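Local coordinates for protein putative surface-anchored fimbrial subunit (PDB 3HR6) that forms, as major pilin, the shaft of a Corynebacterium diphtheriae pilus, and is built of tandem Ig-like modules with bound calcium, at residues V167-I175 and F187-L197; Q103-V111 and G290-P298. All blocks are in the same frame, centred on the assembly; numbering follows the deposited sequence.

Contact 1 of 2, residues V167-I175 and F187-L197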
loop_
_atom_site.group_PDB
_atom_site.type_symbol
_atom_site.label_atom_id
_atom_site.label_comp_id
_atom_site.label_asym_id
_atom_site.label_seq_id
_atom_site.Cartn_x
_atom_site.Cartn_y
_atom_site.Cartn_z
ATOM N N VAL A 167 8.168 12.556 -6.873
ATOM C CA VAL A 167 8.451 11.646 -5.781
ATOM C C VAL A 167 8.805 10.313 -6.389
ATOM O O VAL A 167 8.371 9.984 -7.496
ATOM C CB VAL A 167 7.254 11.532 -4.803
ATOM C CG1 VAL A 167 5.921 10.999 -5.504
ATOM C CG2 VAL A 167 7.621 10.689 -3.528
ATOM N N LYS A 168 9.560 9.533 -5.644
ATOM C CA LYS A 168 9.838 8.145 -5.994
ATOM C C LYS A 168 9.447 7.274 -4.814
ATOM O O LYS A 168 9.685 7.625 -3.669
ATOM C CB LYS A 168 11.313 7.974 -6.303
ATOM C CG LYS A 168 11.746 6.554 -6.659
ATOM C CD LYS A 168 13.124 6.594 -7.282
ATOM C CE LYS A 168 13.738 5.278 -7.403
ATOM N NZ LYS A 168 15.116 5.395 -7.969
ATOM N N TYR A 169 8.783 6.166 -5.101
ATOM C CA TYR A 169 8.453 5.172 -4.099
ATOM C C TYR A 169 9.110 3.857 -4.406
ATOM O O TYR A 169 9.340 3.515 -5.548
ATOM C CB TYR A 169 6.970 4.968 -4.004
ATOM C CG TYR A 169 6.210 6.122 -3.467
ATOM C CD1 TYR A 169 6.448 6.601 -2.189
ATOM C CD2 TYR A 169 5.265 6.754 -4.227
ATOM C CE1 TYR A 169 5.708 7.710 -1.690
ATOM C CE2 TYR A 169 4.532 7.805 -3.754
ATOM C CZ TYR A 169 4.779 8.289 -2.488
ATOM O OH TYR A 169 4.012 9.371 -2.120
ATOM N N ARG A 170 9.409 3.128 -3.354
ATOM C CA ARG A 170 10.045 1.820 -3.408
ATOM C C ARG A 170 9.235 0.910 -2.497
ATOM O O ARG A 170 8.999 1.227 -1.325
ATOM C CB ARG A 170 11.473 1.899 -2.920
ATOM C CG ARG A 170 12.185 0.600 -2.903
ATOM C CD ARG A 170 13.504 0.760 -2.228
ATOM N NE ARG A 170 14.366 -0.389 -2.421
ATOM C CZ ARG A 170 14.422 -1.454 -1.635
ATOM N NH1 ARG A 170 13.652 -1.551 -0.553
ATOM N NH2 ARG A 170 15.287 -2.446 -1.932
ATOM N N VAL A 171 8.779 -0.197 -3.063
ATOM C CA VAL A 171 7.984 -1.189 -2.368
ATOM C C VAL A 171 8.702 -2.527 -2.415
ATOM O O VAL A 171 8.881 -3.140 -3.507
ATOM C CB VAL A 171 6.570 -1.369 -2.985
ATOM C CG1 VAL A 171 5.775 -2.496 -2.206
ATOM C CG2 VAL A 171 5.804 -0.066 -2.978
ATOM N N ALA A 172 9.160 -2.986 -1.263
ATOM C CA ALA A 172 9.919 -4.227 -1.150
ATOM C C ALA A 172 9.044 -5.330 -0.519
ATOM O O ALA A 172 8.643 -5.174 0.631
ATOM C CB ALA A 172 11.119 -4.019 -0.333
ATOM N N THR A 173 8.755 -6.375 -1.288
ATOM C CA THR A 173 7.875 -7.464 -0.863
ATOM C C THR A 173 8.644 -8.730 -0.780
ATOM O O THR A 173 9.304 -9.121 -1.711
ATOM C CB THR A 173 6.724 -7.638 -1.887
ATOM O OG1 THR A 173 5.990 -6.415 -1.971
ATOM C CG2 THR A 173 5.788 -8.811 -1.577
ATOM N N LYS A 174 8.532 -9.407 0.351
ATOM C CA LYS A 174 9.188 -10.671 0.558
ATOM C C LYS A 174 8.395 -11.781 -0.084
ATOM O O LYS A 174 7.169 -11.792 0.041
ATOM C CB LYS A 174 9.347 -10.930 2.053
ATOM C CG LYS A 174 10.413 -10.022 2.573
ATOM C CD LYS A 174 10.883 -10.212 3.956
ATOM C CE LYS A 174 12.094 -9.268 4.234
ATOM N NZ LYS A 174 13.428 -9.510 3.517
ATOM N N ILE A 175 9.096 -12.689 -0.773
ATOM C CA ILE A 175 8.449 -13.880 -1.297
ATOM C C ILE A 175 8.393 -14.906 -0.180
ATOM O O ILE A 175 9.439 -15.355 0.278
ATOM C CB ILE A 175 9.193 -14.485 -2.514
ATOM C CG1 ILE A 175 9.440 -13.417 -3.572
ATOM C CG2 ILE A 175 8.416 -15.687 -3.049
ATOM C CD1 ILE A 175 8.178 -12.745 -4.088
ATOM N N PHE A 187 0.728 -13.255 -8.340
ATOM C CA PHE A 187 1.478 -12.394 -7.447
ATOM C C PHE A 187 1.352 -10.980 -7.970
ATOM O O PHE A 187 1.893 -10.653 -9.023
ATOM C CB PHE A 187 2.942 -12.837 -7.331
ATOM C CG PHE A 187 3.566 -12.522 -5.991
ATOM C CD1 PHE A 187 3.390 -13.365 -4.920
ATOM C CD2 PHE A 187 4.302 -11.387 -5.802
ATOM C CE1 PHE A 187 3.965 -13.108 -3.710
ATOM C CE2 PHE A 187 4.850 -11.106 -4.541
ATOM C CZ PHE A 187 4.678 -11.959 -3.526
ATOM N N THR A 188 0.528 -10.203 -7.290
ATOM C CA THR A 188 0.250 -8.853 -7.723
ATOM C C THR A 188 0.689 -7.856 -6.651
ATOM O O THR A 188 0.432 -8.066 -5.478
ATOM C CB THR A 188 -1.249 -8.686 -8.004
ATOM O OG1 THR A 188 -1.624 -9.523 -9.102
ATOM C CG2 THR A 188 -1.597 -7.227 -8.361
ATOM N N VAL A 189 1.382 -6.796 -7.038
ATOM C CA VAL A 189 1.686 -5.686 -6.135
ATOM C C VAL A 189 0.953 -4.490 -6.728
ATOM O O VAL A 189 1.188 -4.145 -7.873
ATOM C CB VAL A 189 3.181 -5.405 -5.974
ATOM C CG1 VAL A 189 3.412 -4.119 -5.055
ATOM C CG2 VAL A 189 3.903 -6.645 -5.409
ATOM N N ALA A 190 0.018 -3.899 -5.952
ATOM C CA ALA A 190 -0.765 -2.769 -6.428
ATOM C C ALA A 190 -0.637 -1.615 -5.491
ATOM O O ALA A 190 -0.472 -1.783 -4.283
ATOM C CB ALA A 190 -2.260 -3.116 -6.549
ATOM N N ASP A 191 -0.716 -0.429 -6.078
ATOM C CA ASP A 191 -0.526 0.793 -5.277
ATOM C C ASP A 191 -1.493 1.813 -5.787
ATOM O O ASP A 191 -1.424 2.201 -6.959
ATOM C CB ASP A 191 0.937 1.262 -5.400
ATOM C CG ASP A 191 1.281 2.405 -4.456
ATOM O OD1 ASP A 191 0.396 3.287 -4.237
ATOM O OD2 ASP A 191 2.393 2.390 -3.941
ATOM N N LYS A 192 -2.440 2.229 -4.941
ATOM C CA LYS A 192 -3.399 3.258 -5.323
ATOM C C LYS A 192 -2.776 4.547 -4.863
ATOM O O LYS A 192 -2.775 4.858 -3.656
ATOM C CB LYS A 192 -4.787 3.039 -4.693
ATOM C CG LYS A 192 -5.888 3.976 -5.169
ATOM C CD LYS A 192 -7.212 3.511 -4.484
ATOM C CE LYS A 192 -8.432 4.210 -4.967
ATOM N NZ LYS A 192 -9.585 3.688 -4.204
ATOM N N LEU A 193 -2.170 5.247 -5.806
ATOM C CA LEU A 193 -1.431 6.437 -5.498
ATOM C C LEU A 193 -2.359 7.447 -4.821
ATOM O O LEU A 193 -3.514 7.541 -5.178
ATOM C CB LEU A 193 -0.835 7.060 -6.753
ATOM C CG LEU A 193 0.453 6.431 -7.359
ATOM C CD1 LEU A 193 0.250 4.996 -7.783
ATOM C CD2 LEU A 193 0.937 7.251 -8.534
ATOM N N PRO A 194 -1.789 8.250 -3.909
ATOM C CA PRO A 194 -2.624 9.352 -3.421
ATOM C C PRO A 194 -3.063 10.305 -4.533
ATOM O O PRO A 194 -2.385 10.449 -5.551
ATOM C CB PRO A 194 -1.724 10.062 -2.403
ATOM C CG PRO A 194 -0.357 9.730 -2.765
ATOM C CD PRO A 194 -0.394 8.354 -3.475
ATOM N N ALA A 195 -4.185 10.992 -4.346
ATOM C CA ALA A 195 -4.730 11.838 -5.391
ATOM C C ALA A 195 -3.874 12.999 -5.803
ATOM O O ALA A 195 -4.045 13.497 -6.887
ATOM C CB ALA A 195 -6.107 12.367 -5.001
ATOM N N GLU A 196 -2.942 13.423 -4.959
ATOM C CA GLU A 196 -2.096 14.533 -5.262
ATOM C C GLU A 196 -0.991 14.195 -6.284
ATOM O O GLU A 196 -0.233 15.084 -6.689
ATOM C CB GLU A 196 -1.507 15.063 -3.974
ATOM C CG GLU A 196 -2.610 15.562 -3.023
ATOM C CD GLU A 196 -3.122 14.516 -2.017
ATOM O OE1 GLU A 196 -2.649 13.389 -2.013
ATOM O OE2 GLU A 196 -4.023 14.823 -1.168
ATOM N N LEU A 197 -0.874 12.919 -6.627
ATOM C CA LEU A 197 0.115 12.496 -7.622
ATOM C C LEU A 197 -0.479 12.286 -8.978
ATOM O O LEU A 197 -1.597 11.729 -9.126
ATOM C CB LEU A 197 0.797 11.192 -7.201
ATOM C CG LEU A 197 1.431 11.222 -5.806
ATOM C CD1 LEU A 197 2.215 9.907 -5.519
ATOM C CD2 LEU A 197 2.398 12.406 -5.754
#
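Leu197 and Tyr169 meet at one end of a long hydrophobic seam in which two sheets of an Ig-like domain are pressed face to face. The Leu197 side chain can be followed outward. From CB, a first torsion of -54° sets CG beside the backbone N and opposite the carbonyl carbon, and both methyls then reach across. CD1 lies in the plane of the Tyr169 ring at its edge, 3.6 Å from Tyr169 CE2, and also rests 3.9 Å from Val167 CG1. CD2 lies 3.8 Å from that same Val167 CG1, the two side chains crossing at about a right angle. Val167 CG2 takes one face of the tyrosine ring, near its rim.

Midway, Val171 and Val189 approach tip to tip, with Val171 CG1 and Val189 CG1 4.0 Å apart. Farther on, Thr173 straddles two neighbours: its OG1 slides past a Val189 methyl, while Thr173 CG2 meets the edge of the Phe187 ring, 3.9 Å from Phe187 CE2. Ile175 reaches the same ring with its CD1, 3.6 Å from Phe187 CZ.

The short axes of strands 167-174 and 187-192 stay 9.7 Å apart at closest and run at 150°, the spacing of sandwiched sheets and not of hydrogen-bonded neighbours; strand 167-174 bonds instead to strands 148-152 and 251-259. Amid the methyls sits one buried acid, Asp191, whose OD2 bonds to Lys149, a lysine that also lies by the Tyr169 ring.

The chemistry is thus apolar packing of methyls and ring edges with one buried acid. An acid held to a strand lysine, with Asn271 also close by, is consistent with one of the isopeptide sites reported for this pilin.

Contact 2 of 2, residues Q103-V111 and G290-P298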
loop_
_atom_site.group_PDB
_atom_site.type_symbol
_atom_site.label_atom_id
_atom_site.label_comp_id
_atom_site.label_asym_id
_atom_site.label_seq_id
_atom_site.Cartn_x
_atom_site.Cartn_y
_atom_site.Cartn_z
ATOM N N GLN A 103 -10.505 -22.812 1.055
ATOM C CA GLN A 103 -10.073 -21.530 1.612
ATOM C C GLN A 103 -10.171 -20.449 0.540
ATOM O O GLN A 103 -9.792 -20.668 -0.607
ATOM C CB GLN A 103 -8.647 -21.539 2.147
ATOM C CG GLN A 103 -8.383 -20.278 2.964
ATOM C CD GLN A 103 -7.075 -20.278 3.738
ATOM O OE1 GLN A 103 -6.285 -21.239 3.701
ATOM N NE2 GLN A 103 -6.838 -19.184 4.471
ATOM N N GLU A 104 -10.641 -19.282 0.950
ATOM C CA GLU A 104 -10.916 -18.181 0.037
ATOM C C GLU A 104 -9.875 -17.087 0.213
ATOM O O GLU A 104 -9.122 -17.058 1.175
ATOM C CB GLU A 104 -12.274 -17.615 0.343
ATOM C CG GLU A 104 -13.421 -18.632 0.227
ATOM C CD GLU A 104 -13.830 -18.960 -1.201
ATOM O OE1 GLU A 104 -13.064 -18.719 -2.150
ATOM O OE2 GLU A 104 -14.945 -19.488 -1.363
ATOM N N LEU A 105 -9.903 -16.151 -0.718
ATOM C CA LEU A 105 -8.958 -15.053 -0.777
ATOM C C LEU A 105 -9.451 -13.791 -0.066
ATOM O O LEU A 105 -8.792 -12.745 -0.130
ATOM C CB LEU A 105 -8.647 -14.769 -2.254
ATOM C CG LEU A 105 -7.795 -15.816 -2.969
ATOM C CD1 LEU A 105 -7.757 -15.458 -4.477
ATOM C CD2 LEU A 105 -6.392 -15.917 -2.387
ATOM N N ASN A 106 -10.611 -13.881 0.606
ATOM C CA ASN A 106 -11.253 -12.776 1.323
ATOM C C ASN A 106 -11.184 -12.887 2.886
ATOM O O ASN A 106 -12.076 -12.402 3.627
ATOM C CB ASN A 106 -12.702 -12.637 0.858
ATOM C CG ASN A 106 -13.584 -13.764 1.343
ATOM O OD1 ASN A 106 -13.084 -14.840 1.653
ATOM N ND2 ASN A 106 -14.899 -13.513 1.466
ATOM N N GLY A 107 -10.126 -13.524 3.390
ATOM C CA GLY A 107 -9.866 -13.547 4.839
ATOM C C GLY A 107 -9.528 -12.173 5.366
ATOM O O GLY A 107 -9.320 -11.252 4.569
ATOM N N ALA A 108 -9.446 -12.055 6.687
ATOM C CA ALA A 108 -9.136 -10.781 7.362
ATOM C C ALA A 108 -7.765 -10.286 6.944
ATOM O O ALA A 108 -7.526 -9.073 6.759
ATOM C CB ALA A 108 -9.223 -10.938 8.881
ATOM N N GLU A 109 -6.846 -11.244 6.780
ATOM C CA GLU A 109 -5.492 -10.994 6.321
ATOM C C GLU A 109 -5.255 -11.816 5.063
ATOM O O GLU A 109 -5.782 -12.932 4.908
ATOM C CB GLU A 109 -4.457 -11.423 7.357
ATOM C CG GLU A 109 -4.523 -10.791 8.703
ATOM C CD GLU A 109 -3.480 -11.419 9.616
ATOM O OE1 GLU A 109 -3.630 -12.625 9.972
ATOM O OE2 GLU A 109 -2.488 -10.713 9.926
ATOM N N ALA A 110 -4.451 -11.285 4.163
ATOM C CA ALA A 110 -4.025 -12.009 2.994
ATOM C C ALA A 110 -2.971 -13.068 3.343
ATOM O O ALA A 110 -2.025 -12.809 4.089
ATOM C CB ALA A 110 -3.475 -11.041 1.982
ATOM N N VAL A 111 -3.210 -14.273 2.847
ATOM C CA VAL A 111 -2.270 -15.402 2.984
ATOM C C VAL A 111 -2.132 -16.193 1.670
ATOM O O VAL A 111 -2.983 -16.100 0.786
ATOM C CB VAL A 111 -2.753 -16.366 4.100
ATOM C CG1 VAL A 111 -2.816 -15.703 5.501
ATOM C CG2 VAL A 111 -4.147 -16.980 3.740
ATOM N N GLY A 290 -15.927 -4.299 0.679
ATOM C CA GLY A 290 -16.860 -5.362 1.107
ATOM C C GLY A 290 -16.349 -6.771 1.421
ATOM O O GLY A 290 -15.162 -7.093 1.275
ATOM N N ASP A 291 -17.272 -7.627 1.854
ATOM C CA ASP A 291 -16.928 -8.985 2.288
ATOM C C ASP A 291 -16.289 -9.869 1.194
ATOM O O ASP A 291 -15.498 -10.763 1.504
ATOM C CB ASP A 291 -18.163 -9.698 2.879
ATOM C CG ASP A 291 -18.350 -9.433 4.382
ATOM O OD1 ASP A 291 -17.578 -8.648 4.981
ATOM O OD2 ASP A 291 -19.278 -10.025 4.970
ATOM N N ALA A 292 -16.623 -9.621 -0.073
ATOM C CA ALA A 292 -16.118 -10.448 -1.178
ATOM C C ALA A 292 -14.785 -9.925 -1.725
ATOM O O ALA A 292 -14.192 -10.530 -2.623
ATOM C CB ALA A 292 -17.155 -10.523 -2.299
ATOM N N ALA A 293 -14.302 -8.810 -1.183
ATOM C CA ALA A 293 -13.162 -8.175 -1.739
ATOM C C ALA A 293 -11.968 -9.129 -1.564
ATOM O O ALA A 293 -11.804 -9.722 -0.489
ATOM C CB ALA A 293 -12.918 -6.793 -1.058
ATOM N N LEU A 294 -11.200 -9.338 -2.635
ATOM C CA LEU A 294 -9.885 -9.962 -2.542
ATOM C C LEU A 294 -9.019 -9.117 -1.601
ATOM O O LEU A 294 -8.780 -7.926 -1.864
ATOM C CB LEU A 294 -9.206 -10.038 -3.917
ATOM C CG LEU A 294 -9.929 -10.766 -5.045
ATOM C CD1 LEU A 294 -9.227 -10.514 -6.363
ATOM C CD2 LEU A 294 -9.978 -12.233 -4.759
ATOM N N ARG A 295 -8.550 -9.736 -0.521
ATOM C CA ARG A 295 -7.840 -9.002 0.534
ATOM C C ARG A 295 -6.348 -9.053 0.233
ATOM O O ARG A 295 -5.767 -10.120 0.169
ATOM C CB ARG A 295 -8.203 -9.591 1.902
ATOM C CG ARG A 295 -7.459 -9.006 3.125
ATOM C CD ARG A 295 -7.722 -7.539 3.304
ATOM N NE ARG A 295 -6.933 -6.938 4.389
ATOM C CZ ARG A 295 -7.033 -5.656 4.769
ATOM N NH1 ARG A 295 -7.912 -4.844 4.179
ATOM N NH2 ARG A 295 -6.274 -5.184 5.766
ATOM N N GLY A 296 -5.749 -7.892 -0.020
ATOM C CA GLY A 296 -4.298 -7.808 -0.124
ATOM C C GLY A 296 -3.640 -7.675 1.240
ATOM O O GLY A 296 -4.297 -7.423 2.269
ATOM N N MET A 297 -2.322 -7.844 1.266
ATOM C CA MET A 297 -1.557 -7.547 2.458
ATOM C C MET A 297 -0.997 -6.127 2.299
ATOM O O MET A 297 -0.186 -5.896 1.388
ATOM C CB MET A 297 -0.417 -8.536 2.615
ATOM C CG MET A 297 0.637 -8.263 3.635
ATOM S SD MET A 297 -0.015 -8.021 5.287
ATOM C CE MET A 297 -0.664 -9.590 5.565
ATOM N N PRO A 298 -1.421 -5.190 3.141
ATOM C CA PRO A 298 -0.907 -3.824 3.008
ATOM C C PRO A 298 0.531 -3.679 3.441
ATOM O O PRO A 298 0.997 -4.342 4.384
ATOM C CB PRO A 298 -1.806 -2.986 3.941
ATOM C CG PRO A 298 -2.376 -3.910 4.835
ATOM C CD PRO A 298 -2.375 -5.278 4.255
HETATM O O HOH W 1 -6.122 -12.728 -0.581
HETATM O O HOH W 2 -14.546 -10.901 4.145
HETATM O O HOH W 3 -4.060 -8.585 4.855
#
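Two donors grip the carbonyl oxygen of Leu105: Arg295 N, 3.0 Å away along an almost straight N-H...O line (175°), and a water at 2.7 Å that also donates to Arg295 O, so the two backbones are tied both directly and through solvent. A second carbonyl, Asp291 O, is shared in the same way. Asn106 ND2 donates to Asp291 O at 2.8 Å, somewhat tilted from the carbonyl plane, and another water links that oxygen to Asn106 O. Because Asn106 OD1 bonds to Ser38 OG, both ends of the amide are engaged and its flip is fixed.

Packing fills in around these bonds. With Arg295 CG anti to the backbone N (chi1 175°), CG comes 3.3 Å from Gly107 O; the bend at the second torsion then turns the rest of the chain past Ala108 O. Ala110 CB presses on the backbone, 3.1 Å from Arg295 O, and a third water joins Ala110 N to Gly296 O. Leu105 CB meets Leu294 CD2 at 3.8 Å.

The loop between strands 97-103 and 111-112 of the N-terminal pilin domain, bonded through its backbone to Ser38 and Gly36, is thereby docked on a segment whose strand 297-298 pairs with strand 268-276.

How the contacts relate
Contact 1 is nested inside the loop closed by contact 2: along the chain come 103-111, then 167-175, then 187-197, and finally 290-298. Their centres lie 18 Å apart and their nearest atoms about 7 Å, without touching. What joins them is strand 268-276, which pairs antiparallel with both strand 187-192 of contact 1 and strand 297-298 of contact 2. The first contact closes the core of one Ig-like module, its Val167 end approaching the calcium site; the second joins that region to the preceding N-terminal domain. Here a packed module core and a partly polar, water-bridged junction share one neighbouring strand.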